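Local coordinates for protein alpha-galactosidase 1 (Saccharomyces cerevisiae, PDB 3LRK) that hydrolyses terminal, non-reducing alpha-D-galactose residues from alpha-galactosides such as galactose oligosaccharides and galactomannans, working as a secreted, glycosylated homotetramer, at residues 73-78 with 83-88; 438-443 with 464-469; 192-197 with 250-255; 51-56 with 106-111; 406-409 with 413-416. The protein carries 1 engineered substitution. All coordinates share one frame; numbering follows the deposited sequence.

Contact 1: 73-78 with 83-88; sequences DCWSSG and GFLVAD
Ser-76 and Ala-87 face each other as an antiparallel non-hydrogen-bonded pair, on strands whose axes come within 4.7 Å and whose directions differ by 131°, so these short segments are well away from strictly antiparallel. Three backbone bonds hold the two segments together. Asp-88 N bonds to Trp-75 O, Ser-77 N reaches Val-86 O at 2.9 Å, and Val-86 N returns a bond of 2.9 Å to Gly-78 O. Glycine suits position 78, because at its backbone angles a beta carbon would press against the carbonyl of Ser-77.

Trp-75 supplies most of the apolar contact. Its CG lies between the backbone N and the carbonyl carbon (chi1 63°), and the far end of the indole comes edge-on to the second strand. There Trp-75 CH2 meets Leu-85 CD1 at 3.9 Å, while Trp-75 CZ3 lies 4.0 Å from Ala-87 CB, a methyl small enough to sit in the plane of the ring. Ser-76 CB covers part of one indole face. The segments form a beta hairpin of the (beta/alpha)8 barrel domain, a few residues after barrel strand 68-70, with the substrate-binding Asp-72 and Asp-73 at its start. Around its base, Trp-75 NE1 bonds to Tyr-113 O on barrel strand 109-115, and Cys-74 is joined by a disulfide to Cys-42. Asp-88 OD1 accepts from the backbone N of Lys-91. A water donates to Asp-88 OD2 at 2.6 Å and also to Ser-76 O, tying the carboxylate to the facing strand.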
# COMPACT_ATOMS: atom_id res chain seq x y z
N ASP A 73 17.93 -5.22 27.02
CA ASP A 73 16.67 -5.30 27.78
C ASP A 73 16.86 -6.00 29.15
O ASP A 73 17.95 -6.51 29.44
CB ASP A 73 15.65 -6.07 26.93
CG ASP A 73 14.18 -5.70 27.22
OD1 ASP A 73 13.84 -5.12 28.28
OD2 ASP A 73 13.35 -6.00 26.33
N CYS A 74 15.80 -6.02 29.96
CA CYS A 74 15.71 -6.83 31.21
C CYS A 74 16.62 -6.39 32.36
O CYS A 74 17.04 -7.21 33.19
CB CYS A 74 15.95 -8.32 30.93
SG CYS A 74 15.48 -8.87 29.29
N TRP A 75 16.89 -5.09 32.44
CA TRP A 75 17.87 -4.59 33.40
C TRP A 75 17.19 -3.97 34.62
O TRP A 75 17.79 -3.88 35.70
CB TRP A 75 18.83 -3.60 32.71
CG TRP A 75 18.14 -2.37 32.19
CD1 TRP A 75 17.69 -2.15 30.91
CD2 TRP A 75 17.77 -1.20 32.95
NE1 TRP A 75 17.08 -0.92 30.83
CE2 TRP A 75 17.11 -0.32 32.05
CE3 TRP A 75 17.95 -0.81 34.28
CZ2 TRP A 75 16.63 0.93 32.46
CZ3 TRP A 75 17.46 0.43 34.68
CH2 TRP A 75 16.81 1.29 33.76
N SER A 76 15.93 -3.53 34.45
CA SER A 76 15.17 -2.83 35.48
C SER A 76 14.26 -3.77 36.29
O SER A 76 13.99 -4.90 35.88
CB SER A 76 14.31 -1.72 34.86
OG SER A 76 13.46 -2.25 33.85
N SER A 77 13.80 -3.28 37.43
CA SER A 77 12.86 -4.06 38.26
C SER A 77 11.50 -3.37 38.42
O SER A 77 10.56 -3.96 38.97
CB SER A 77 13.50 -4.35 39.62
OG SER A 77 13.78 -3.15 40.32
N GLY A 78 11.38 -2.15 37.92
CA GLY A 78 10.16 -1.34 38.07
C GLY A 78 10.46 0.14 38.17
O GLY A 78 11.50 0.61 37.67
N GLY A 83 8.31 7.67 40.26
CA GLY A 83 8.10 7.26 38.88
C GLY A 83 9.39 7.04 38.10
O GLY A 83 9.34 6.78 36.90
N PHE A 84 10.52 7.13 38.79
CA PHE A 84 11.84 6.89 38.19
C PHE A 84 12.11 5.41 38.01
O PHE A 84 11.77 4.60 38.89
CB PHE A 84 12.94 7.48 39.07
CG PHE A 84 13.69 8.61 38.42
CD1 PHE A 84 13.02 9.77 38.03
CD2 PHE A 84 15.06 8.53 38.22
CE1 PHE A 84 13.72 10.82 37.44
CE2 PHE A 84 15.77 9.58 37.63
CZ PHE A 84 15.09 10.72 37.24
N LEU A 85 12.74 5.07 36.89
CA LEU A 85 13.25 3.73 36.65
C LEU A 85 14.16 3.29 37.79
O LEU A 85 14.95 4.10 38.30
CB LEU A 85 14.06 3.68 35.34
CG LEU A 85 13.30 3.73 34.01
CD1 LEU A 85 14.25 4.10 32.89
CD2 LEU A 85 12.62 2.39 33.74
N VAL A 86 14.03 2.03 38.17
CA VAL A 86 14.89 1.41 39.18
C VAL A 86 15.62 0.23 38.53
O VAL A 86 14.99 -0.65 37.96
CB VAL A 86 14.06 0.94 40.42
CG1 VAL A 86 14.95 0.25 41.47
CG2 VAL A 86 13.33 2.11 41.05
N ALA A 87 16.95 0.24 38.59
CA ALA A 87 17.73 -0.91 38.12
C ALA A 87 17.49 -2.10 39.05
O ALA A 87 17.32 -1.92 40.24
CB ALA A 87 19.21 -0.57 38.09
N ASP A 88 17.45 -3.31 38.48
CA ASP A 88 17.29 -4.53 39.26
C ASP A 88 18.51 -4.64 40.20
O ASP A 88 19.64 -4.74 39.73
CB ASP A 88 17.19 -5.74 38.33
CG ASP A 88 16.97 -7.05 39.09
OD1 ASP A 88 17.83 -7.41 39.92
OD2 ASP A 88 15.95 -7.73 38.85
O HOH W 1 14.03 -7.39 37.19

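Contact 2: 438-443 with 464-469; sequences RLFGQK and FYRLRP
Phe-440 sets its CG beside its own backbone N (chi1 -75°), and Arg-468 bends at chi3 (69°), which together lay the guanidinium over one face of the phenyl ring. The planes are only 11° apart, with Arg-468 CZ 3.8 Å from the centroid of the Phe-440 ring: a stacked, off-centre cation-pi pair. Arg-468 NH1 lies over the middle of the ring, and Arg-468 CZ comes to 3.3 Å from Phe-440 CE2.

The extended chain of Arg-466 comes obliquely past the CD2-CE2 side, displaced to the opposite side of the ring plane from Arg-468, with Arg-466 CD 3.7 Å from Phe-440 CD2. Its guanidinium is turned steeply to the ring, and Phe-440 CE2 lies over its face. A water accepts from Arg-466 NH1 at 3.0 Å and donates to Leu-439 O, joining strand to helical turn. Gly-441, at positive phi, then lets the chain leave that turn for strand 442-447 in the C-terminal antiparallel sheet, which also contains strand 461-469.

Both arginines form salt bridges through NE to Asp-354 OD2, and Arg-466 NH2 bonds to Asn-352. The shared carboxylate and the aromatic face probably offset the cost of keeping two positive charges in a largely buried place.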
# COMPACT_ATOMS: atom_id res chain seq x y z
N ARG A 438 48.27 -2.14 6.72
CA ARG A 438 47.23 -2.85 7.45
C ARG A 438 45.81 -2.37 7.12
O ARG A 438 44.85 -3.10 7.34
CB ARG A 438 47.49 -2.77 8.96
CG ARG A 438 48.80 -3.42 9.38
CD ARG A 438 49.00 -3.38 10.89
NE ARG A 438 48.98 -2.02 11.45
CZ ARG A 438 49.98 -1.15 11.38
NH1 ARG A 438 51.11 -1.46 10.75
NH2 ARG A 438 49.85 0.06 11.92
N LEU A 439 45.69 -1.16 6.56
CA LEU A 439 44.38 -0.59 6.24
C LEU A 439 43.97 -0.71 4.76
O LEU A 439 42.84 -0.38 4.41
CB LEU A 439 44.30 0.88 6.69
CG LEU A 439 44.64 1.25 8.14
CD1 LEU A 439 44.39 2.73 8.36
CD2 LEU A 439 43.86 0.42 9.15
N PHE A 440 44.88 -1.18 3.91
CA PHE A 440 44.59 -1.26 2.47
C PHE A 440 44.49 -2.69 1.94
O PHE A 440 43.96 -2.90 0.85
CB PHE A 440 45.63 -0.46 1.66
CG PHE A 440 45.43 1.03 1.75
CD1 PHE A 440 46.19 1.79 2.62
CD2 PHE A 440 44.47 1.66 0.96
CE1 PHE A 440 46.01 3.17 2.71
CE2 PHE A 440 44.27 3.03 1.04
CZ PHE A 440 45.05 3.79 1.92
N GLY A 441 44.96 -3.65 2.72
CA GLY A 441 45.11 -5.02 2.25
C GLY A 441 46.30 -5.12 1.31
O GLY A 441 47.26 -4.36 1.43
N GLN A 442 46.21 -6.05 0.36
CA GLN A 442 47.32 -6.33 -0.55
C GLN A 442 46.94 -6.04 -2.00
O GLN A 442 45.89 -6.47 -2.47
CB GLN A 442 47.75 -7.78 -0.40
CG GLN A 442 49.02 -8.17 -1.16
CD GLN A 442 50.26 -8.20 -0.27
OE1 GLN A 442 50.31 -7.61 0.82
NE2 GLN A 442 51.29 -8.91 -0.75
N LYS A 443 47.81 -5.31 -2.70
CA LYS A 443 47.68 -5.11 -4.13
C LYS A 443 47.84 -6.44 -4.86
O LYS A 443 48.81 -7.16 -4.64
CB LYS A 443 48.70 -4.08 -4.64
CG LYS A 443 48.55 -3.73 -6.11
CD LYS A 443 49.59 -2.73 -6.56
CE LYS A 443 49.86 -2.85 -8.04
NZ LYS A 443 50.84 -1.82 -8.48
N PHE A 464 36.02 -8.53 -2.02
CA PHE A 464 35.89 -7.19 -1.45
C PHE A 464 37.17 -6.39 -1.71
O PHE A 464 38.22 -6.69 -1.13
CB PHE A 464 35.59 -7.32 0.05
CG PHE A 464 34.94 -6.11 0.67
CD1 PHE A 464 33.84 -5.49 0.07
CD2 PHE A 464 35.41 -5.60 1.88
CE1 PHE A 464 33.24 -4.38 0.65
CE2 PHE A 464 34.80 -4.49 2.47
CZ PHE A 464 33.72 -3.89 1.85
N TYR A 465 37.07 -5.38 -2.57
CA TYR A 465 38.25 -4.63 -3.04
C TYR A 465 38.26 -3.15 -2.73
O TYR A 465 37.21 -2.49 -2.70
CB TYR A 465 38.42 -4.75 -4.56
CG TYR A 465 38.47 -6.14 -5.12
CD1 TYR A 465 37.56 -6.54 -6.10
CD2 TYR A 465 39.42 -7.06 -4.69
CE1 TYR A 465 37.59 -7.81 -6.64
CE2 TYR A 465 39.46 -8.35 -5.22
CZ TYR A 465 38.54 -8.71 -6.20
OH TYR A 465 38.56 -9.97 -6.74
N ARG A 466 39.47 -2.61 -2.57
CA ARG A 466 39.69 -1.18 -2.60
C ARG A 466 40.50 -0.85 -3.86
O ARG A 466 41.57 -1.42 -4.08
CB ARG A 466 40.42 -0.69 -1.34
CG ARG A 466 40.47 0.82 -1.21
CD ARG A 466 40.92 1.28 0.17
NE ARG A 466 40.90 2.74 0.24
CZ ARG A 466 40.47 3.46 1.27
NH1 ARG A 466 40.02 2.85 2.37
NH2 ARG A 466 40.48 4.78 1.21
N LEU A 467 39.96 0.04 -4.70
CA LEU A 467 40.66 0.51 -5.90
C LEU A 467 41.35 1.84 -5.65
O LEU A 467 40.76 2.75 -5.07
CB LEU A 467 39.70 0.64 -7.10
CG LEU A 467 38.99 -0.58 -7.71
CD1 LEU A 467 38.75 -0.38 -9.20
CD2 LEU A 467 39.71 -1.89 -7.49
N ARG A 468 42.60 1.94 -6.09
CA ARG A 468 43.40 3.15 -5.89
C ARG A 468 44.00 3.58 -7.23
O ARG A 468 44.34 2.73 -8.05
CB ARG A 468 44.54 2.90 -4.88
CG ARG A 468 44.10 2.24 -3.57
CD ARG A 468 45.15 2.42 -2.49
NE ARG A 468 45.25 3.82 -2.06
CZ ARG A 468 46.22 4.32 -1.31
NH1 ARG A 468 47.21 3.54 -0.87
NH2 ARG A 468 46.20 5.60 -0.98
N PRO A 469 44.11 4.91 -7.46
CA PRO A 469 44.71 5.33 -8.73
C PRO A 469 46.17 4.92 -8.78
O PRO A 469 46.91 5.16 -7.82
CB PRO A 469 44.58 6.86 -8.68
CG PRO A 469 43.54 7.14 -7.64
CD PRO A 469 43.71 6.06 -6.63
O HOH W 2 40.39 0.15 3.57

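Contact 3: 192-197 with 250-255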
# COMPACT_ATOMS: atom_id res chain seq x y z
N LEU A 192 8.91 4.53 7.25
CA LEU A 192 9.97 5.14 6.42
C LEU A 192 11.02 5.94 7.19
O LEU A 192 11.38 7.07 6.82
CB LEU A 192 9.37 5.96 5.28
CG LEU A 192 8.31 5.25 4.42
CD1 LEU A 192 7.51 6.26 3.61
CD2 LEU A 192 8.93 4.20 3.50
N THR A 193 11.53 5.32 8.26
CA THR A 193 12.45 5.97 9.17
C THR A 193 13.64 6.68 8.51
O THR A 193 14.07 7.70 9.00
CB THR A 193 13.00 4.96 10.19
OG1 THR A 193 11.93 4.13 10.67
CG2 THR A 193 13.63 5.72 11.37
N PHE A 194 14.16 6.11 7.43
CA PHE A 194 15.31 6.69 6.71
C PHE A 194 15.07 8.15 6.27
O PHE A 194 16.03 8.92 6.08
CB PHE A 194 15.69 5.81 5.50
CG PHE A 194 14.61 5.73 4.45
CD1 PHE A 194 14.43 6.77 3.53
CD2 PHE A 194 13.76 4.63 4.40
CE1 PHE A 194 13.42 6.71 2.59
CE2 PHE A 194 12.74 4.57 3.45
CZ PHE A 194 12.58 5.62 2.55
N TYR A 195 13.80 8.51 6.10
CA TYR A 195 13.45 9.88 5.69
C TYR A 195 13.53 10.89 6.84
O TYR A 195 13.91 12.05 6.63
CB TYR A 195 12.04 9.91 5.09
CG TYR A 195 11.92 9.78 3.59
CD1 TYR A 195 10.90 9.00 3.04
CD2 TYR A 195 12.79 10.44 2.72
CE1 TYR A 195 10.73 8.88 1.68
CE2 TYR A 195 12.63 10.33 1.33
CZ TYR A 195 11.60 9.55 0.82
OH TYR A 195 11.40 9.40 -0.54
N TRP A 196 13.18 10.46 8.06
CA TRP A 196 13.05 11.38 9.20
C TRP A 196 14.01 11.16 10.38
O TRP A 196 14.01 11.93 11.34
CB TRP A 196 11.60 11.41 9.71
CG TRP A 196 10.94 10.05 9.97
CD1 TRP A 196 10.13 9.36 9.13
CD2 TRP A 196 11.02 9.27 11.17
NE1 TRP A 196 9.69 8.20 9.72
CE2 TRP A 196 10.24 8.11 10.97
CE3 TRP A 196 11.69 9.43 12.40
CZ2 TRP A 196 10.10 7.10 11.95
CZ3 TRP A 196 11.55 8.44 13.37
CH2 TRP A 196 10.76 7.29 13.14
N GLY A 197 14.79 10.09 10.33
CA GLY A 197 15.70 9.77 11.42
C GLY A 197 16.77 10.82 11.69
O GLY A 197 17.09 11.09 12.84
N GLY A 250 20.69 3.77 1.21
CA GLY A 250 22.01 4.41 1.36
C GLY A 250 21.99 5.91 1.10
O GLY A 250 22.70 6.67 1.76
N GLN A 251 21.18 6.32 0.14
CA GLN A 251 21.06 7.72 -0.25
C GLN A 251 20.52 8.63 0.86
O GLN A 251 20.67 9.84 0.79
CB GLN A 251 20.19 7.86 -1.51
CG GLN A 251 18.74 7.44 -1.29
CD GLN A 251 17.97 7.31 -2.59
OE1 GLN A 251 17.68 6.21 -3.06
NE2 GLN A 251 17.64 8.44 -3.19
N ASN A 252 19.87 8.03 1.86
CA ASN A 252 19.35 8.77 3.01
C ASN A 252 20.17 8.60 4.28
O ASN A 252 19.75 9.01 5.36
CB ASN A 252 17.87 8.44 3.25
CG ASN A 252 16.95 9.27 2.37
OD1 ASN A 252 16.61 8.86 1.27
ND2 ASN A 252 16.59 10.47 2.83
N ALA A 253 21.38 8.04 4.15
CA ALA A 253 22.33 8.00 5.25
C ALA A 253 23.59 8.83 4.98
O ALA A 253 23.88 9.19 3.83
CB ALA A 253 22.69 6.56 5.58
N GLY A 254 24.35 9.12 6.03
CA GLY A 254 25.58 9.88 5.92
C GLY A 254 26.01 10.43 7.27
O GLY A 254 25.39 10.12 8.29
N VAL A 255 27.07 11.25 7.27
CA VAL A 255 27.63 11.80 8.51
C VAL A 255 26.54 12.24 9.49
O VAL A 255 25.69 13.07 9.14
CB VAL A 255 28.63 12.97 8.21
CG1 VAL A 255 29.04 13.68 9.49
CG2 VAL A 255 29.85 12.44 7.49
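Phe-194 and Asn-252 bring their backbones to 5.9 Å between CA atoms, where the short helical turn 193-196 passes the loop that follows the 3-10 turn at Gly-250 and Gln-251. The asparagine side chain points at the turn and rests on it without bonding. Asn-252 CB sits 3.4 Å from Phe-194 O, while Asn-252 CG approaches the edge of the ring, 3.7 Å from Phe-194 CD1. Phe-194 CG lies between its backbone N and carbonyl carbon (chi1 63°), the setting in which the CD1 edge meets the amide. Asn-252 ND2 lies 3.8 Å from Tyr-195 CD2, with the amide standing almost upright to the tyrosine ring. Phe-194 CE1 in turn stands over the centre of the Tyr-195 ring, 3.4 Å above its plane.

Both segments belong to loops of the (beta/alpha)8 barrel, the first leading to strand 203-205 and the second, with substrate-binding Gln-251, to strand 258-260. They also form part of a subunit interface. Tyr-232 of the second subunit stacks on Phe-194, meets Tyr-195 edge-to-face, and bonds through OH to Asn-252 OD1. An alanine in place of this asparagine would probably leave that hydroxyl without its amide partner and open a gap beside the edge of Phe-194.

Contact 4: 51-56 with 106-111; sequences DTADRI and NSFLFG
In the (beta/alpha)8 barrel of the catalytic domain, helix 46-58 is laid on the outside of the parallel sheet, and Phe-108, just before strand 109-115, packs between that helix and the sheet. Phe-108 CG lies beside its backbone N, opposite the carbonyl carbon (chi1 -81°), which swings the ring to the helix between Ala-53 and Ile-56. Ala-53 CB touches Phe-108 CE1 at 3.8 Å, a methyl being short enough to let the ring come up to the backbone. Ile-56 CG2 lies near the ring plane at its edge, 4.0 Å from Phe-108 CE2. Phe-108 CE1 and CZ both come to 3.1 Å from Ala-53 O, a close approach oblique to the ring. Ile-69 of strand 68-70 and Leu-103 of helix 96-105 also touch the ring, and Lys-62 makes a cation-pi contact with it. With an alanine in place of Phe-108, the space between helix and sheet would probably be left unfilled and Lys-62 would lose its aromatic partner.

Ser-107, at positive phi, is the C-prime residue of the Schellman motif that ends helix 96-105. Asp-54 and Asn-106 are too far apart for a direct bond. A water bridges them, donating to Asp-54 OD1 at 2.8 Å and accepting from Asn-106 ND2 at 2.6 Å.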
# COMPACT_ATOMS: atom_id res chain seq x y z
N ASP A 51 33.17 -8.13 32.81
CA ASP A 51 33.94 -9.27 32.25
C ASP A 51 34.05 -9.21 30.73
O ASP A 51 35.13 -9.41 30.17
CB ASP A 51 33.32 -10.61 32.64
CG ASP A 51 33.54 -10.97 34.10
OD1 ASP A 51 34.24 -10.23 34.82
OD2 ASP A 51 32.98 -12.01 34.52
N THR A 52 32.94 -8.92 30.07
CA THR A 52 32.92 -8.76 28.61
C THR A 52 33.77 -7.58 28.18
O THR A 52 34.57 -7.70 27.25
CB THR A 52 31.48 -8.57 28.08
OG1 THR A 52 30.78 -9.81 28.15
CG2 THR A 52 31.50 -8.09 26.63
N ALA A 53 33.59 -6.45 28.85
CA ALA A 53 34.33 -5.24 28.54
C ALA A 53 35.83 -5.47 28.71
O ALA A 53 36.61 -5.03 27.87
CB ALA A 53 33.86 -4.09 29.41
N ASP A 54 36.22 -6.16 29.78
CA ASP A 54 37.64 -6.51 30.02
C ASP A 54 38.18 -7.33 28.85
O ASP A 54 39.28 -7.07 28.37
CB ASP A 54 37.80 -7.31 31.32
CG ASP A 54 37.74 -6.44 32.57
OD1 ASP A 54 37.66 -5.19 32.48
OD2 ASP A 54 37.77 -7.01 33.67
N ARG A 55 37.39 -8.31 28.41
CA ARG A 55 37.75 -9.19 27.28
C ARG A 55 37.86 -8.41 25.97
O ARG A 55 38.80 -8.62 25.22
CB ARG A 55 36.73 -10.33 27.16
CG ARG A 55 36.90 -11.27 25.96
CD ARG A 55 38.12 -12.18 26.08
NE ARG A 55 37.98 -13.40 25.28
CZ ARG A 55 38.94 -14.31 25.10
NH1 ARG A 55 40.14 -14.15 25.63
NH2 ARG A 55 38.69 -15.39 24.36
N ILE A 56 36.92 -7.50 25.71
CA ILE A 56 36.95 -6.68 24.49
C ILE A 56 38.17 -5.75 24.48
O ILE A 56 38.81 -5.55 23.44
CB ILE A 56 35.62 -5.90 24.27
CG1 ILE A 56 34.49 -6.90 23.95
CG2 ILE A 56 35.75 -4.85 23.16
CD1 ILE A 56 33.12 -6.28 23.82
N ASN A 106 38.05 2.44 31.85
CA ASN A 106 38.78 1.63 30.86
C ASN A 106 38.57 2.14 29.43
O ASN A 106 38.74 1.39 28.46
CB ASN A 106 38.43 0.14 31.00
CG ASN A 106 39.49 -0.78 30.39
OD1 ASN A 106 40.60 -0.36 30.05
ND2 ASN A 106 39.14 -2.06 30.26
N SER A 107 38.21 3.41 29.31
CA SER A 107 38.06 4.11 28.02
C SER A 107 36.95 3.52 27.15
O SER A 107 37.02 3.55 25.91
CB SER A 107 39.38 4.17 27.25
OG SER A 107 40.36 4.87 27.99
N PHE A 108 35.93 2.96 27.80
CA PHE A 108 34.72 2.51 27.12
C PHE A 108 33.62 3.57 27.23
O PHE A 108 33.68 4.45 28.09
CB PHE A 108 34.20 1.20 27.73
CG PHE A 108 34.90 -0.04 27.23
CD1 PHE A 108 35.73 -0.78 28.08
CD2 PHE A 108 34.73 -0.48 25.93
CE1 PHE A 108 36.38 -1.93 27.64
CE2 PHE A 108 35.36 -1.63 25.47
CZ PHE A 108 36.20 -2.36 26.34
N LEU A 109 32.62 3.45 26.37
CA LEU A 109 31.39 4.21 26.50
C LEU A 109 30.24 3.25 26.85
O LEU A 109 30.28 2.08 26.48
CB LEU A 109 31.11 4.99 25.20
CG LEU A 109 32.11 6.12 24.91
CD1 LEU A 109 31.78 6.83 23.57
CD2 LEU A 109 32.15 7.14 26.08
N PHE A 110 29.25 3.75 27.58
CA PHE A 110 28.19 2.91 28.16
C PHE A 110 26.85 3.16 27.45
O PHE A 110 26.39 4.30 27.38
CB PHE A 110 28.07 3.20 29.66
CG PHE A 110 27.04 2.36 30.39
CD1 PHE A 110 26.79 1.03 30.04
CD2 PHE A 110 26.34 2.90 31.47
CE1 PHE A 110 25.85 0.26 30.72
CE2 PHE A 110 25.39 2.13 32.17
CZ PHE A 110 25.16 0.81 31.79
N GLY A 111 26.27 2.09 26.91
CA GLY A 111 24.95 2.15 26.29
C GLY A 111 23.90 1.45 27.14
O GLY A 111 24.19 0.44 27.82
O HOH W 3 36.80 -3.03 30.85

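Contact 5: 406-409 with 413-416; sequences ASAI and NKTA
Ala-408 lays its methyl group against the aliphatic part of Lys-414: Ala-408 CB is 3.8 Å from Lys-414 CG and equally close to Lys-414 CB. The lysine chain is extended beyond CG, so its methylenes run past the alanine while the amine is carried away from the helix. A small residue on one side and a long, flexible, charged one on the other suit an exposed edge, where the hydrocarbon can be covered and the charge can still meet solvent.

Ile-409 faces the buried side. Its CG1 crosses Lys-414 CB at 4.0 Å, and CG2, anti to the backbone N, points to Ala-416 CB at 4.2 Å. Tyr-304 of helix 301-307 packs on both Ile-409 and Ala-416, so this face is turned to the barrel domain. Asn-413, a predicted N-glycosylation site without a sugar in this structure, lies on the exposed side.

The backbone holds the turn together through a single carbonyl. Ala-408 O accepts from Asn-413 N at 3.0 Å and from Lys-414 N at 3.2 Å, the second donor standing well above the carbonyl plane, on the same face as the first. Ile-409 CA adds a CA-H...O contact to Lys-414 O, 3.4 Å long. The i to i+5 bond is of a kind often found at a helix C-terminus; here, with an i+6 bond added, the chain leaving helix 403-410 folds back over its last turn.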
# COMPACT_ATOMS: atom_id res chain seq x y z
N ALA A 406 45.00 -16.00 15.89
CA ALA A 406 43.69 -15.75 16.50
C ALA A 406 43.41 -16.69 17.68
O ALA A 406 42.99 -16.24 18.75
CB ALA A 406 42.60 -15.88 15.45
N SER A 407 43.65 -17.99 17.48
CA SER A 407 43.47 -18.98 18.54
C SER A 407 44.39 -18.71 19.73
O SER A 407 43.97 -18.82 20.88
CB SER A 407 43.70 -20.40 18.01
OG SER A 407 42.79 -20.70 16.97
N ALA A 408 45.64 -18.35 19.43
CA ALA A 408 46.61 -17.99 20.47
C ALA A 408 46.15 -16.79 21.29
O ALA A 408 46.21 -16.82 22.52
CB ALA A 408 47.98 -17.72 19.85
N ILE A 409 45.71 -15.73 20.60
CA ILE A 409 45.24 -14.52 21.29
C ILE A 409 44.02 -14.83 22.17
O ILE A 409 43.99 -14.44 23.33
CB ILE A 409 44.92 -13.36 20.31
CG1 ILE A 409 46.21 -12.85 19.64
CG2 ILE A 409 44.22 -12.21 21.05
CD1 ILE A 409 45.99 -12.11 18.33
N ASN A 413 47.43 -16.79 25.21
CA ASN A 413 48.83 -17.17 25.07
C ASN A 413 49.64 -16.13 24.29
O ASN A 413 50.87 -16.06 24.42
CB ASN A 413 48.94 -18.57 24.44
CG ASN A 413 48.50 -19.68 25.40
OD1 ASN A 413 49.06 -19.82 26.50
ND2 ASN A 413 47.52 -20.47 24.99
N LYS A 414 48.93 -15.33 23.49
CA LYS A 414 49.51 -14.21 22.75
C LYS A 414 48.72 -12.92 23.01
O LYS A 414 47.51 -12.97 23.23
CB LYS A 414 49.53 -14.50 21.25
CG LYS A 414 50.75 -15.25 20.78
CD LYS A 414 50.93 -15.17 19.27
CE LYS A 414 52.22 -15.85 18.84
NZ LYS A 414 52.49 -15.68 17.39
N THR A 415 49.41 -11.79 22.99
CA THR A 415 48.77 -10.48 23.13
C THR A 415 48.36 -9.94 21.77
O THR A 415 49.05 -10.18 20.76
CB THR A 415 49.68 -9.44 23.82
OG1 THR A 415 50.87 -9.24 23.04
CG2 THR A 415 50.05 -9.88 25.24
N ALA A 416 47.26 -9.20 21.73
CA ALA A 416 46.78 -8.56 20.50
C ALA A 416 47.60 -7.32 20.15
O ALA A 416 47.65 -6.91 18.99
CB ALA A 416 45.31 -8.21 20.61

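Contacts 2, 3 and 4 are mostly buried, whereas contacts 1 and 5 reach the surface and are held largely by backbone bonds between segments close in sequence. Contacts 1, 3 and 4 all belong to the barrel domain: contact 4 packs a helix on its sheet by hydrocarbon, contact 1 is a hairpin, and contact 3 looks toward another subunit. Contacts 2 and 5 lie in the C-terminal domain, where the first relies on charge and an aromatic face and the second on a helix end. Contacts 4 and 5 come within about 4 Å at their nearest atoms, across the junction of the two domains. Contact 1 is nested within the chain loop that contact 4 closes.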